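Local coordinates for putative beta-lactamase-inhibitor-like PepSY-like domain-containing protein (Bacteroides vulgatus ATCC 8482, PDB 3ELG) that is of unknown function but is a putative periplasmic protein with a fold like beta-lactamase inhibitor protein, in the PepSY-like family, at residues 56-59 with 60-64. Sequence-based numbering, arbitrary orientation. Where two conformers were deposited one is given.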
loop_
_atom_site.group_PDB
_atom_site.type_symbol
_atom_site.label_atom_id
_atom_site.label_comp_id
_atom_site.label_asym_id
_atom_site.label_seq_id
_atom_site.Cartn_x
_atom_site.Cartn_y
_atom_site.Cartn_z
ATOM N N GLU A 56 -4.372 -2.155 -0.381
ATOM C CA GLU A 56 -5.304 -2.288 0.717
ATOM C C GLU A 56 -5.688 -0.886 1.116
ATOM O O GLU A 56 -4.862 0.022 1.085
ATOM C CB GLU A 56 -4.676 -3.044 1.875
ATOM C CG GLU A 56 -5.667 -3.535 2.848
ATOM C CD GLU A 56 -5.025 -4.435 3.850
ATOM O OE1 GLU A 56 -3.943 -4.045 4.352
ATOM O OE2 GLU A 56 -5.586 -5.518 4.127
ATOM N N PHE A 57 -6.965 -0.728 1.460
ATOM C CA PHE A 57 -7.522 0.546 1.867
ATOM C C PHE A 57 -8.329 0.406 3.153
ATOM O O PHE A 57 -8.928 -0.663 3.425
ATOM C CB PHE A 57 -8.480 1.109 0.833
ATOM C CG PHE A 57 -7.855 1.315 -0.518
ATOM C CD1 PHE A 57 -7.866 0.304 -1.461
ATOM C CD2 PHE A 57 -7.300 2.540 -0.868
ATOM C CE1 PHE A 57 -7.288 0.505 -2.688
ATOM C CE2 PHE A 57 -6.689 2.743 -2.090
ATOM C CZ PHE A 57 -6.700 1.748 -3.020
ATOM N N ASN A 58 -8.373 1.491 3.904
ATOM C CA ASN A 58 -9.237 1.517 5.106
ATOM C C ASN A 58 -10.659 1.806 4.760
ATOM O O ASN A 58 -11.027 1.880 3.595
ATOM C CB ASN A 58 -8.695 2.451 6.215
ATOM C CG ASN A 58 -8.798 3.921 5.872
ATOM O OD1 ASN A 58 -9.484 4.320 4.923
ATOM N ND2 ASN A 58 -8.144 4.769 6.702
ATOM N N SER A 59 -11.460 1.972 5.806
ATOM C CA SER A 59 -12.909 2.065 5.640
ATOM C C SER A 59 -13.327 3.291 4.872
ATOM O O SER A 59 -14.429 3.324 4.279
ATOM C CB SER A 59 -13.659 1.952 6.973
ATOM O OG SER A 59 -13.454 3.111 7.748
ATOM N N LYS A 60 -12.430 4.281 4.877
ATOM C CA LYS A 60 -12.611 5.570 4.214
ATOM C C LYS A 60 -11.955 5.654 2.840
ATOM O O LYS A 60 -12.012 6.696 2.159
ATOM C CB LYS A 60 -12.078 6.683 5.100
ATOM C CG LYS A 60 -12.843 6.757 6.389
ATOM C CD LYS A 60 -12.147 7.614 7.413
ATOM C CE LYS A 60 -11.964 9.023 6.908
ATOM N NZ LYS A 60 -11.716 9.963 8.050
ATOM N N GLY A 61 -11.356 4.555 2.416
ATOM C CA GLY A 61 -10.683 4.549 1.123
ATOM C C GLY A 61 -9.276 5.146 1.130
ATOM O O GLY A 61 -8.695 5.424 0.078
ATOM N N GLU A 62 -8.716 5.346 2.322
ATOM C CA GLU A 62 -7.295 5.757 2.429
ATOM C C GLU A 62 -6.367 4.556 2.396
ATOM O O GLU A 62 -6.598 3.541 3.019
ATOM C CB GLU A 62 -7.044 6.544 3.701
ATOM C CG GLU A 62 -7.914 7.790 3.770
ATOM C CD GLU A 62 -8.037 8.359 5.146
ATOM O OE1 GLU A 62 -8.088 7.617 6.149
ATOM O OE2 GLU A 62 -8.144 9.596 5.215
ATOM N N TRP A 63 -5.345 4.634 1.576
ATOM C CA TRP A 63 -4.493 3.459 1.423
ATOM C C TRP A 63 -3.723 3.109 2.687
ATOM O O TRP A 63 -3.299 4.000 3.454
ATOM C CB TRP A 63 -3.541 3.587 0.242
ATOM C CG TRP A 63 -2.525 4.599 0.397
ATOM C CD1 TRP A 63 -2.599 5.910 0.029
ATOM C CD2 TRP A 63 -1.197 4.404 0.930
ATOM N NE1 TRP A 63 -1.408 6.545 0.306
ATOM C CE2 TRP A 63 -0.540 5.653 0.874
ATOM C CE3 TRP A 63 -0.517 3.301 1.456
ATOM C CZ2 TRP A 63 0.773 5.806 1.301
ATOM C CZ3 TRP A 63 0.749 3.438 1.863
ATOM C CH2 TRP A 63 1.382 4.702 1.837
ATOM N N LEU A 64 -3.594 1.783 2.867
ATOM C CA LEU A 64 -2.835 1.178 3.951
ATOM C C LEU A 64 -1.595 0.432 3.458
ATOM O O LEU A 64 -0.571 0.382 4.130
ATOM C CB LEU A 64 -3.706 0.203 4.758
ATOM C CG LEU A 64 -4.978 0.768 5.370
ATOM C CD1 LEU A 64 -5.780 -0.323 6.062
ATOM C CD2 LEU A 64 -4.576 1.885 6.258
#
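N58 and E62 face each other across the tight loop of a beta hairpin that links strands 54-57 and 63-67. Residues N58 to G61 form a type I turn, closed by G61 N bonding to N58 O at 2.9 Å. G61 ends the turn with positive phi (81°), giving the type I plus G1 bulge loop of a 3:5 hairpin.

N58 turns its side chain back on the loop backbone and bonds to it. N58 CB lies 4.0 Å from L64 CD1, and N58 CG sits 3.6 Å from E62 O. A chi1 of 71° sets CG between the backbone N and the carbonyl carbon, which folds the amide over the turn. OD1 then accepts two backbone bonds, from K60 N, making an Asx turn, and from E62 N. The two donors come from opposite faces of the amide plane, and both bonds are bent. N58 ND2 leads the other way, to E62 OE1 at 2.9 Å. That bond is nearly straight (172°), lies in the amide plane and uses the anti lone pair of the carboxylate oxygen.

Beyond the turn the backbones pair as antiparallel strands. N58 N donates to E62 O, and L64 N donates to E56 O at 2.8 Å. F57 and W63 form the non-hydrogen-bonded pair between these bonds. Their side chains leave on the same face and cross at about a right angle, with F57 CE2 4.0 Å from W63 CB. F57 continues onto A17, M20 and I21 of helix 15-24, while W63 also meets F77 edge-to-face and R100 through a cation-pi contact.

N58 thus uses both ends of its amide. Two backbone N-H groups and one carboxylate fix its rotation, and the charge on E62 would probably strengthen the ND2 bond.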